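Local coordinates for aminotransferase (Neisseria meningitidis Z2491, PDB 3JTX), which probably transfers amino groups between amino acids and keto acids as a class I/II aminotransferase, using pyridoxal phosphate held on a lysine, at residues G141-C149 with S160-R168. Residues are numbered along the deposited sequence; the frame is centred on the assembly and turned at random.
Sequences GGEIHFANC and SISEEVWKR
Glu-143 reaches Arg-168 with CG turned anti to the backbone N (chi1 -159°) and its chain extended beyond, while the arginine chain bends at chi3 (-81°) and offers its guanidinium end-on. Arg-168 NH1 and Arg-168 NH2 both donate to one oxygen, Glu-143 OE1, each at 2.9 Å. The carboxylate and guanidinium planes stand nearly perpendicular: NH2 meets the syn lone pair of OE1, whereas NH1 arrives from above the carboxylate plane. A third donor, His-145 NE2, meets Glu-143 OE1 at 2.6 Å from the anti side, tilted out of the carboxylate plane, while OE1 lies in the imidazole plane; this short bond helps fix the ring's rotation. The other pole of the network is Glu-164, gripped side-on: Arg-168 NE lies 2.9 Å from Glu-164 OE2 and Arg-168 NH2 3.1 Å from Glu-164 OE1. The arginine between two carboxylates probably offsets their like charges.

Val-165 CG1 sits over one face of the His-145 ring, 3.8 Å from the centroid and 11° off its normal, a CH-pi contact. Further along, Ile-161 CD1 rests against the strand backbone, 3.5 Å from Phe-146 O.

Ser-162 N-caps the helix through a weak bond from Val-165 N to its OG. Arg-168 NH1 also bonds Lys-120 O. Helix 163-167 packs beside 143-148, an edge strand within this chain, and leads past the adjacent parallel strand 122-127 into strand 169-175, a beta-alpha-beta crossover in the mixed seven-stranded sheet characteristic of fold type I pyridoxal phosphate enzymes, while Trp-166 turns to Leu-196 of helix 187-200.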
# COMPACT_ATOMS: atom_id res chain seq x y z
N GLY A 141 -3.81 10.51 14.82
CA GLY A 141 -4.43 11.41 15.80
C GLY A 141 -4.61 10.80 17.18
O GLY A 141 -5.33 11.34 18.01
N GLY A 142 -3.95 9.67 17.44
CA GLY A 142 -4.02 9.01 18.74
C GLY A 142 -2.87 9.42 19.62
O GLY A 142 -1.91 10.04 19.18
N GLU A 143 -2.98 9.06 20.89
CA GLU A 143 -1.97 9.31 21.89
C GLU A 143 -1.27 7.98 22.15
O GLU A 143 -1.94 6.97 22.41
CB GLU A 143 -2.70 9.78 23.15
CG GLU A 143 -1.92 10.54 24.12
CD GLU A 143 -2.81 11.07 25.23
OE1 GLU A 143 -3.31 10.27 26.03
OE2 GLU A 143 -3.02 12.30 25.27
N ILE A 144 0.06 7.95 22.06
CA ILE A 144 0.79 6.70 22.31
C ILE A 144 1.25 6.61 23.76
O ILE A 144 1.77 7.58 24.33
CB ILE A 144 1.98 6.48 21.33
CG1 ILE A 144 2.57 5.08 21.56
CG2 ILE A 144 3.05 7.59 21.48
CD1 ILE A 144 3.15 4.42 20.33
N HIS A 145 1.01 5.45 24.37
CA HIS A 145 1.37 5.18 25.74
C HIS A 145 2.20 3.91 25.79
O HIS A 145 2.02 3.02 24.96
CB HIS A 145 0.13 5.09 26.61
CG HIS A 145 -0.57 6.40 26.78
ND1 HIS A 145 -0.40 7.20 27.89
CD2 HIS A 145 -1.42 7.07 25.97
CE1 HIS A 145 -1.13 8.30 27.76
NE2 HIS A 145 -1.76 8.24 26.60
N PHE A 146 3.12 3.84 26.74
CA PHE A 146 4.17 2.82 26.73
C PHE A 146 4.14 1.91 27.96
O PHE A 146 4.11 2.38 29.09
CB PHE A 146 5.54 3.50 26.58
CG PHE A 146 5.74 4.15 25.24
CD1 PHE A 146 5.95 3.38 24.10
CD2 PHE A 146 5.70 5.53 25.10
CE1 PHE A 146 6.12 3.97 22.86
CE2 PHE A 146 5.86 6.12 23.87
CZ PHE A 146 6.09 5.35 22.74
N ALA A 147 4.09 0.60 27.71
CA ALA A 147 4.24 -0.42 28.74
C ALA A 147 5.69 -0.93 28.68
O ALA A 147 6.06 -1.63 27.74
CB ALA A 147 3.26 -1.57 28.51
N ASN A 148 6.49 -0.56 29.68
CA ASN A 148 7.92 -0.88 29.69
C ASN A 148 8.19 -2.37 29.85
O ASN A 148 7.43 -3.08 30.51
CB ASN A 148 8.66 -0.13 30.81
CG ASN A 148 8.79 1.35 30.53
OD1 ASN A 148 8.54 1.83 29.42
ND2 ASN A 148 9.16 2.09 31.56
N CYS A 149 9.28 -2.81 29.22
CA CYS A 149 9.68 -4.22 29.18
C CYS A 149 11.05 -4.43 29.85
O CYS A 149 12.07 -4.48 29.18
CB CYS A 149 9.73 -4.66 27.72
SG CYS A 149 8.15 -4.51 26.90
N SER A 160 1.81 -0.00 34.82
CA SER A 160 2.27 1.38 34.67
C SER A 160 1.30 2.24 33.83
O SER A 160 1.45 3.46 33.79
CB SER A 160 3.64 1.41 34.00
OG SER A 160 3.62 0.74 32.74
N ILE A 161 0.34 1.61 33.16
CA ILE A 161 -0.69 2.36 32.44
C ILE A 161 -1.83 2.62 33.43
O ILE A 161 -2.33 1.69 34.05
CB ILE A 161 -1.21 1.59 31.20
CG1 ILE A 161 -0.06 1.14 30.29
CG2 ILE A 161 -2.22 2.44 30.44
CD1 ILE A 161 0.70 2.24 29.63
N SER A 162 -2.23 3.88 33.58
CA SER A 162 -3.30 4.24 34.52
C SER A 162 -4.69 3.83 34.02
O SER A 162 -4.88 3.58 32.83
CB SER A 162 -3.27 5.74 34.78
OG SER A 162 -3.60 6.46 33.60
N GLU A 163 -5.65 3.77 34.94
CA GLU A 163 -7.04 3.45 34.60
C GLU A 163 -7.60 4.48 33.63
O GLU A 163 -8.35 4.14 32.73
CB GLU A 163 -7.94 3.40 35.84
CG GLU A 163 -7.59 2.33 36.86
CD GLU A 163 -8.33 2.49 38.19
OE1 GLU A 163 -9.58 2.59 38.17
OE2 GLU A 163 -7.65 2.54 39.25
N GLU A 164 -7.24 5.74 33.85
CA GLU A 164 -7.67 6.84 32.99
C GLU A 164 -7.27 6.60 31.53
O GLU A 164 -8.08 6.77 30.61
CB GLU A 164 -7.08 8.17 33.49
CG GLU A 164 -7.73 9.42 32.88
CD GLU A 164 -7.19 9.81 31.48
OE1 GLU A 164 -5.99 9.56 31.18
OE2 GLU A 164 -7.98 10.38 30.69
N VAL A 165 -6.03 6.20 31.31
CA VAL A 165 -5.57 5.85 29.97
C VAL A 165 -6.29 4.59 29.47
O VAL A 165 -6.78 4.57 28.35
CB VAL A 165 -4.06 5.63 29.92
CG1 VAL A 165 -3.62 5.12 28.54
CG2 VAL A 165 -3.34 6.93 30.30
N TRP A 166 -6.33 3.53 30.29
CA TRP A 166 -6.99 2.29 29.86
C TRP A 166 -8.40 2.54 29.36
O TRP A 166 -8.81 1.98 28.35
CB TRP A 166 -7.02 1.21 30.95
CG TRP A 166 -5.74 0.48 31.13
CD1 TRP A 166 -4.98 0.42 32.26
CD2 TRP A 166 -5.05 -0.30 30.13
NE1 TRP A 166 -3.85 -0.33 32.03
CE2 TRP A 166 -3.88 -0.80 30.73
CE3 TRP A 166 -5.32 -0.64 28.80
CZ2 TRP A 166 -2.96 -1.60 30.04
CZ3 TRP A 166 -4.41 -1.42 28.11
CH2 TRP A 166 -3.24 -1.89 28.73
N LYS A 167 -9.15 3.41 30.05
CA LYS A 167 -10.52 3.69 29.65
C LYS A 167 -10.65 4.32 28.26
O LYS A 167 -11.70 4.19 27.64
CB LYS A 167 -11.22 4.56 30.69
CG LYS A 167 -11.54 3.82 31.99
CD LYS A 167 -12.12 4.77 33.04
CE LYS A 167 -12.62 4.01 34.26
NZ LYS A 167 -13.28 4.90 35.26
N ARG A 168 -9.58 4.97 27.79
CA ARG A 168 -9.52 5.58 26.46
C ARG A 168 -8.74 4.73 25.44
O ARG A 168 -8.51 5.20 24.32
CB ARG A 168 -8.80 6.95 26.52
CG ARG A 168 -9.38 7.95 27.46
CD ARG A 168 -8.74 9.34 27.28
NE ARG A 168 -7.46 9.46 27.97
CZ ARG A 168 -6.28 9.66 27.39
NH1 ARG A 168 -6.15 9.76 26.08
NH2 ARG A 168 -5.19 9.76 28.15